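Local coordinates for protein putative HTH-type transcriptional regulator PF0864 (Pyrococcus furiosus, PDB 2IA0) that probably acts as an AsnC-family transcriptional regulator, binding specific DNA sequences through a winged helix-turn-helix domain and pairing through an alpha+beta domain, at residues L82-P87 with S98-T103; A78-E83 with V134-E139. All coordinates share one frame; numbering follows the deposited sequence.

Interaction 1. Residues L82-P87 with S98-T103; sequences LEVGKP and SYISST
In the alpha+beta domain, the end of strand 76-84 packs against helix 91-105 through L82, V84 and I100. I100 serves both strand residues with its two branches. The CG2 methyl meets one end of L82, with L82 CD1 to I100 CG2 at 4.4 Å. The longer arm reaches V84, with V84 CG2 to I100 CD1 at 4.2 Å. That arm is nearly extended, CD1 roughly anti to CA (chi2 158°), which carries the methyl away from the helix and over to the valine. L82 answers in kind: its CD1 is anti to CA (chi2 -175°), and the side chains of L82 and I100 together fill the 10.0 Å between their CA atoms. The contact is purely apolar, methyl against methyl.

L82 and V84, two apart on the strand, project from the same side of the sheet. The chain then crosses from strand 76-84 through helix 91-105 to strand 110-116, with 120-127 lying between those two strands, the split beta-alpha-beta arrangement of a ferredoxin-like fold. On this face L82 also packs on L147, I150, I141 and I144, and V84 on L147, L93 and Y96, so I100 joins a larger buried layer.

On the helix, two hydroxyls are turned back onto the preceding turn. S102 OG donates to S98 O at 3.0 Å, and T103 OG1 does the same to Y99 O at 3.0 Å. Each carbonyl oxygen also takes its helical N-H, and the hydroxyl and the amide approach from opposite faces of the carbonyl plane. One turn before S102, S98 also packs against K159 of the second subunit.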
ATOM      1  N   LEU A  82      14.538   7.400   8.521  1.00 11.94           N
ATOM      2  CA  LEU A  82      15.455   7.436   9.647  1.00 12.21           C
ATOM      3  C   LEU A  82      16.741   6.714   9.272  1.00 12.98           C
ATOM      4  O   LEU A  82      16.696   5.635   8.703  1.00 12.83           O
ATOM      5  CB  LEU A  82      14.828   6.696  10.843  1.00 11.79           C
ATOM      6  CG  LEU A  82      13.464   7.148  11.349  1.00 11.65           C
ATOM      7  CD1 LEU A  82      13.120   6.371  12.594  1.00 12.81           C
ATOM      8  CD2 LEU A  82      13.469   8.634  11.632  1.00 13.48           C
ATOM      9  N   GLU A  83      17.881   7.287   9.621  1.00 14.11           N
ATOM     10  CA  GLU A  83      19.156   6.601   9.435  1.00 15.90           C
ATOM     11  C   GLU A  83      19.844   6.484  10.791  1.00 16.57           C
ATOM     12  O   GLU A  83      20.065   7.485  11.470  1.00 16.65           O
ATOM     13  CB  GLU A  83      20.043   7.369   8.446  1.00 16.07           C
ATOM     14  CG  GLU A  83      21.425   6.754   8.208  1.00 17.35           C
ATOM     15  CD  GLU A  83      22.324   7.642   7.355  1.00 20.35           C
ATOM     16  OE1 GLU A  83      22.049   8.858   7.236  1.00 22.73           O
ATOM     17  OE2 GLU A  83      23.324   7.132   6.806  1.00 23.12           O
ATOM     18  N   VAL A  84      20.174   5.260  11.177  1.00 17.54           N
ATOM     19  CA  VAL A  84      20.851   5.005  12.449  1.00 19.11           C
ATOM     20  C   VAL A  84      22.341   5.297  12.329  1.00 20.04           C
ATOM     21  O   VAL A  84      22.957   4.987  11.308  1.00 20.09           O
ATOM     22  CB  VAL A  84      20.541   3.582  12.973  1.00 18.71           C
ATOM     23  CG1 VAL A  84      21.345   3.280  14.194  1.00 19.58           C
ATOM     24  CG2 VAL A  84      19.044   3.487  13.329  1.00 19.30           C
ATOM     25  N   GLY A  85      22.889   5.961  13.345  1.00 22.03           N
ATOM     26  CA  GLY A  85      24.315   6.319  13.404  1.00 24.15           C
ATOM     27  C   GLY A  85      25.114   5.129  13.896  1.00 26.19           C
ATOM     28  O   GLY A  85      25.981   4.597  13.177  1.00 26.87           O
ATOM     29  N   LYS A  86      24.815   4.703  15.125  1.00 27.55           N
ATOM     30  CA  LYS A  86      25.373   3.474  15.687  1.00 28.69           C
ATOM     31  C   LYS A  86      24.452   2.920  16.766  1.00 29.58           C
ATOM     32  O   LYS A  86      24.433   3.430  17.894  1.00 30.10           O
ATOM     33  CB  LYS A  86      26.781   3.706  16.264  1.00 28.84           C
ATOM     34  N   PRO A  87      23.683   1.870  16.425  1.00 30.22           N
ATOM     35  CA  PRO A  87      22.827   1.104  17.348  1.00 30.65           C
ATOM     36  C   PRO A  87      22.463   1.841  18.662  1.00 30.83           C
ATOM     37  O   PRO A  87      22.983   1.523  19.746  1.00 30.69           O
ATOM     38  CB  PRO A  87      23.658  -0.165  17.609  1.00 30.77           C
ATOM     39  N   SER A  98      15.370  -3.480  14.725  1.00 13.25           N
ATOM     40  CA  SER A  98      14.198  -4.304  15.122  1.00 13.67           C
ATOM     41  C   SER A  98      13.398  -3.655  16.238  1.00 14.14           C
ATOM     42  O   SER A  98      12.178  -3.595  16.168  1.00 14.66           O
ATOM     43  CB  SER A  98      14.593  -5.720  15.556  1.00 13.93           C
ATOM     44  OG  SER A  98      15.066  -6.492  14.458  1.00 13.31           O
ATOM     45  N   TYR A  99      14.099  -3.149  17.252  1.00 14.94           N
ATOM     46  CA  TYR A  99      13.482  -2.432  18.369  1.00 14.99           C
ATOM     47  C   TYR A  99      12.717  -1.186  17.923  1.00 15.92           C
ATOM     48  O   TYR A  99      11.592  -0.961  18.347  1.00 16.32           O
ATOM     49  CB  TYR A  99      14.559  -2.072  19.404  1.00 14.92           C
ATOM     50  CG  TYR A  99      14.156  -1.048  20.431  1.00 13.83           C
ATOM     51  CD1 TYR A  99      13.045  -1.243  21.241  1.00 14.94           C
ATOM     52  CD2 TYR A  99      14.905   0.112  20.612  1.00 15.87           C
ATOM     53  CE1 TYR A  99      12.670  -0.304  22.204  1.00 15.66           C
ATOM     54  CE2 TYR A  99      14.538   1.070  21.576  1.00 16.96           C
ATOM     55  CZ  TYR A  99      13.418   0.850  22.369  1.00 18.00           C
ATOM     56  OH  TYR A  99      13.042   1.775  23.341  1.00 21.43           O
ATOM     57  N   ILE A 100      13.337  -0.353  17.096  1.00 16.84           N
ATOM     58  CA  ILE A 100      12.665   0.829  16.596  1.00 17.72           C
ATOM     59  C   ILE A 100      11.510   0.462  15.654  1.00 18.00           C
ATOM     60  O   ILE A 100      10.450   1.062  15.734  1.00 18.47           O
ATOM     61  CB  ILE A 100      13.640   1.788  15.906  1.00 18.23           C
ATOM     62  CG1 ILE A 100      14.776   2.166  16.863  1.00 18.97           C
ATOM     63  CG2 ILE A 100      12.899   3.042  15.431  1.00 18.65           C
ATOM     64  CD1 ILE A 100      15.988   2.631  16.129  1.00 19.89           C
ATOM     65  N   SER A 101      11.720  -0.513  14.773  1.00 18.06           N
ATOM     66  CA  SER A 101      10.640  -1.056  13.954  1.00 18.94           C
ATOM     67  C   SER A 101       9.380  -1.470  14.753  1.00 19.12           C
ATOM     68  O   SER A 101       8.285  -1.001  14.446  1.00 18.10           O
ATOM     69  CB  SER A 101      11.157  -2.225  13.124  1.00 18.81           C
ATOM     70  OG  SER A 101      12.036  -1.744  12.117  1.00 20.62           O
ATOM     71  N   SER A 102       9.555  -2.326  15.778  1.00 19.47           N
ATOM     72  CA  SER A 102       8.449  -2.810  16.650  1.00 20.05           C
ATOM     73  C   SER A 102       7.762  -1.742  17.494  1.00 19.55           C
ATOM     74  O   SER A 102       6.573  -1.822  17.774  1.00 19.88           O
ATOM     75  CB  SER A 102       8.961  -3.890  17.610  1.00 20.49           C
ATOM     76  OG  SER A 102       9.629  -4.894  16.890  1.00 23.02           O
ATOM     77  N   THR A 103       8.542  -0.787  17.965  1.00 19.74           N
ATOM     78  CA  THR A 103       8.021   0.362  18.674  1.00 19.70           C
ATOM     79  C   THR A 103       7.161   1.187  17.715  1.00 19.17           C
ATOM     80  O   THR A 103       6.048   1.563  18.056  1.00 19.72           O
ATOM     81  CB  THR A 103       9.171   1.206  19.274  1.00 19.78           C
ATOM     82  OG1 THR A 103       9.787   0.457  20.327  1.00 21.28           O
ATOM     83  CG2 THR A 103       8.664   2.537  19.845  1.00 19.53           C
TER

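Interaction 2. Residues A78-E83 with V134-E139; sequences ALIVLE and VKFIEE
Apolar packing carries this contact, centred on one methyl. I80 points from strand 76-84 toward helix 132-140, and its CD1 arrives between two consecutive helix residues: I80 CD1 lies 4.4 Å from F136 CE2 and equally far, 4.4 Å, from I137 CG1. The isoleucine is fully stretched, CD1 anti to CA (chi2 -175°), carrying its methyl toward the helix; the I137 side chain comes to meet it across the 9.4 Å between the CA atoms of I80 and I137. The methyl approaches the phenyl ring obliquely. F136 has CG anti to its own N (chi1 175°), which swings the ring to the sheet side of the helix; there it also rests on V125 and K127 of the adjacent strand 120-127, and on L107 and I141.

Helix 132-140 is the second of the two helices lying on one face of the four-stranded antiparallel sheet, in the ferredoxin-like topology of the AsnC-family domain. Alternation along the strand divides its neighbours: I80 faces the helix, whereas L79 and V81 face the other way, packing on L79 and F153 respectively of the second subunit.

No hydrogen bond joins the two segments. I80 is held in the sheet by pairing with A123, and E138 N bonds to V134 O at 2.8 Å within the helix. T142 OG1 bonds to I137 O. A bound gold ion sits about 4 Å from the I137 side chain.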
ATOM      1  N   ALA A  78       2.581  11.277   5.708  1.00  8.79           N
ATOM      2  CA  ALA A  78       3.994  11.646   5.588  1.00  7.62           C
ATOM      3  C   ALA A  78       4.837  10.386   5.507  1.00  7.56           C
ATOM      4  O   ALA A  78       4.532   9.358   6.140  1.00  7.46           O
ATOM      5  CB  ALA A  78       4.441  12.509   6.748  1.00  6.37           C
ATOM      6  N   LEU A  79       5.863  10.441   4.675  1.00  7.19           N
ATOM      7  CA  LEU A  79       6.858   9.395   4.647  1.00  7.63           C
ATOM      8  C   LEU A  79       8.056   9.854   5.504  1.00  7.67           C
ATOM      9  O   LEU A  79       8.472  10.999   5.452  1.00  7.09           O
ATOM     10  CB  LEU A  79       7.261   9.126   3.204  1.00  8.01           C
ATOM     11  CG  LEU A  79       8.545   8.351   2.942  1.00  8.72           C
ATOM     12  CD1 LEU A  79       8.276   6.846   3.171  1.00 10.70           C
ATOM     13  CD2 LEU A  79       8.990   8.636   1.519  1.00  8.91           C
ATOM     14  N   ILE A  80       8.581   8.950   6.321  1.00  8.90           N
ATOM     15  CA  ILE A  80       9.671   9.266   7.255  1.00  8.89           C
ATOM     16  C   ILE A  80      10.861   8.377   6.962  1.00  9.34           C
ATOM     17  O   ILE A  80      10.708   7.180   6.833  1.00  8.94           O
ATOM     18  CB  ILE A  80       9.210   9.036   8.705  1.00  8.98           C
ATOM     19  CG1 ILE A  80       7.897   9.798   8.944  1.00  6.43           C
ATOM     20  CG2 ILE A  80      10.315   9.455   9.711  1.00  7.39           C
ATOM     21  CD1 ILE A  80       7.423   9.754  10.329  1.00  7.34           C
ATOM     22  N   VAL A  81      12.041   8.966   6.824  1.00 10.54           N
ATOM     23  CA  VAL A  81      13.258   8.173   6.636  1.00 10.59           C
ATOM     24  C   VAL A  81      14.274   8.442   7.738  1.00 11.35           C
ATOM     25  O   VAL A  81      14.776   9.550   7.885  1.00 11.26           O
ATOM     26  CB  VAL A  81      13.886   8.357   5.241  1.00 10.93           C
ATOM     27  CG1 VAL A  81      15.039   7.328   5.030  1.00 10.35           C
ATOM     28  CG2 VAL A  81      12.811   8.205   4.153  1.00  7.92           C
ATOM     29  N   LEU A  82      14.538   7.400   8.521  1.00 11.94           N
ATOM     30  CA  LEU A  82      15.455   7.436   9.647  1.00 12.21           C
ATOM     31  C   LEU A  82      16.741   6.714   9.272  1.00 12.98           C
ATOM     32  O   LEU A  82      16.696   5.635   8.703  1.00 12.83           O
ATOM     33  CB  LEU A  82      14.828   6.696  10.843  1.00 11.79           C
ATOM     34  CG  LEU A  82      13.464   7.148  11.349  1.00 11.65           C
ATOM     35  CD1 LEU A  82      13.120   6.371  12.594  1.00 12.81           C
ATOM     36  CD2 LEU A  82      13.469   8.634  11.632  1.00 13.48           C
ATOM     37  N   GLU A  83      17.881   7.287   9.621  1.00 14.11           N
ATOM     38  CA  GLU A  83      19.156   6.601   9.435  1.00 15.90           C
ATOM     39  C   GLU A  83      19.844   6.484  10.791  1.00 16.57           C
ATOM     40  O   GLU A  83      20.065   7.485  11.470  1.00 16.65           O
ATOM     41  CB  GLU A  83      20.043   7.369   8.446  1.00 16.07           C
ATOM     42  CG  GLU A  83      21.425   6.754   8.208  1.00 17.35           C
ATOM     43  CD  GLU A  83      22.324   7.642   7.355  1.00 20.35           C
ATOM     44  OE1 GLU A  83      22.049   8.858   7.236  1.00 22.73           O
ATOM     45  OE2 GLU A  83      23.324   7.132   6.806  1.00 23.12           O
ATOM     46  N   VAL A 134       3.295  16.752  13.458  1.00 22.06           N
ATOM     47  CA  VAL A 134       4.342  17.458  14.192  1.00 21.82           C
ATOM     48  C   VAL A 134       4.463  16.892  15.605  1.00 21.73           C
ATOM     49  O   VAL A 134       5.517  16.415  16.012  1.00 21.61           O
ATOM     50  CB  VAL A 134       4.067  18.977  14.203  1.00 21.75           C
ATOM     51  CG1 VAL A 134       4.875  19.703  15.312  1.00 20.61           C
ATOM     52  CG2 VAL A 134       4.341  19.551  12.813  1.00 21.15           C
ATOM     53  N   LYS A 135       3.352  16.925  16.321  1.00 22.22           N
ATOM     54  CA  LYS A 135       3.208  16.320  17.639  1.00 22.44           C
ATOM     55  C   LYS A 135       3.625  14.840  17.655  1.00 22.17           C
ATOM     56  O   LYS A 135       4.198  14.375  18.644  1.00 23.23           O
ATOM     57  CB  LYS A 135       1.755  16.486  18.104  1.00 22.61           C
ATOM     58  CG  LYS A 135       1.564  16.556  19.597  1.00 24.48           C
ATOM     59  CD  LYS A 135       0.147  16.126  19.995  1.00 26.11           C
ATOM     60  CE  LYS A 135       0.173  15.529  21.405  1.00 26.95           C
ATOM     61  NZ  LYS A 135      -1.190  15.139  21.862  1.00 28.45           N
ATOM     62  N   PHE A 136       3.335  14.099  16.576  1.00 21.29           N
ATOM     63  CA  PHE A 136       3.780  12.702  16.459  1.00 20.24           C
ATOM     64  C   PHE A 136       5.305  12.594  16.337  1.00 19.91           C
ATOM     65  O   PHE A 136       5.909  11.759  16.994  1.00 20.15           O
ATOM     66  CB  PHE A 136       3.115  11.969  15.282  1.00 19.82           C
ATOM     67  CG  PHE A 136       3.640  10.564  15.060  1.00 18.44           C
ATOM     68  CD1 PHE A 136       2.988   9.463  15.623  1.00 17.27           C
ATOM     69  CD2 PHE A 136       4.787  10.343  14.304  1.00 16.99           C
ATOM     70  CE1 PHE A 136       3.463   8.149  15.425  1.00 14.69           C
ATOM     71  CE2 PHE A 136       5.282   9.044  14.115  1.00 17.85           C
ATOM     72  CZ  PHE A 136       4.606   7.938  14.673  1.00 16.26           C
ATOM     73  N   ILE A 137       5.902  13.395  15.459  1.00 19.49           N
ATOM     74  CA  ILE A 137       7.360  13.446  15.312  1.00 19.28           C
ATOM     75  C   ILE A 137       8.093  13.919  16.585  1.00 19.89           C
ATOM     76  O   ILE A 137       9.102  13.309  16.967  1.00 20.28           O
ATOM     77  CB  ILE A 137       7.771  14.211  14.020  1.00 19.05           C
ATOM     78  CG1 ILE A 137       7.347  13.375  12.789  1.00 18.11           C
ATOM     79  CG2 ILE A 137       9.285  14.524  13.989  1.00 17.14           C
ATOM     80  CD1 ILE A 137       6.965  14.191  11.604  1.00 14.94           C
ATOM     81  N   GLU A 138       7.578  14.953  17.259  1.00 20.56           N
ATOM     82  CA  GLU A 138       8.154  15.382  18.560  1.00 21.42           C
ATOM     83  C   GLU A 138       8.299  14.188  19.507  1.00 21.34           C
ATOM     84  O   GLU A 138       9.354  13.999  20.140  1.00 21.19           O
ATOM     85  CB  GLU A 138       7.331  16.484  19.291  1.00 21.61           C
ATOM     86  CG  GLU A 138       6.778  17.656  18.452  1.00 23.62           C
ATOM     87  CD  GLU A 138       6.489  18.943  19.292  1.00 26.88           C
ATOM     88  OE1 GLU A 138       7.447  19.694  19.618  1.00 28.74           O
ATOM     89  OE2 GLU A 138       5.305  19.230  19.600  1.00 25.95           O
ATOM     90  N   GLU A 139       7.235  13.382  19.571  1.00 21.59           N
ATOM     91  CA  GLU A 139       7.050  12.364  20.606  1.00 22.10           C
ATOM     92  C   GLU A 139       7.663  11.009  20.324  1.00 21.85           C
ATOM     93  O   GLU A 139       8.170  10.354  21.240  1.00 21.68           O
ATOM     94  CB  GLU A 139       5.560  12.197  20.913  1.00 22.52           C
ATOM     95  CG  GLU A 139       5.098  13.123  22.012  1.00 25.26           C
ATOM     96  CD  GLU A 139       3.669  13.591  21.860  1.00 28.78           C
ATOM     97  OE1 GLU A 139       2.793  12.752  21.544  1.00 30.40           O
ATOM     98  OE2 GLU A 139       3.421  14.810  22.082  1.00 30.30           O
TER

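How the interactions relate
Both contacts start from strand 76-84, the first strand of the alpha+beta domain. Following the chain, residues 78-83 come first but meet their helix last: interaction 1 closes the short loop from the strand's end to helix 91-105. The chain then makes strands 110-116 and 120-127 before helix 132-140 returns to the strand's middle, closing interaction 2. The longer loop thus encloses the shorter one, and the two do not cross. Their centres lie 13 Å apart. Together they set two sequence-distant helices along one strand, on the same face of the sheet, while L79 and V81 on the other face meet the second subunit.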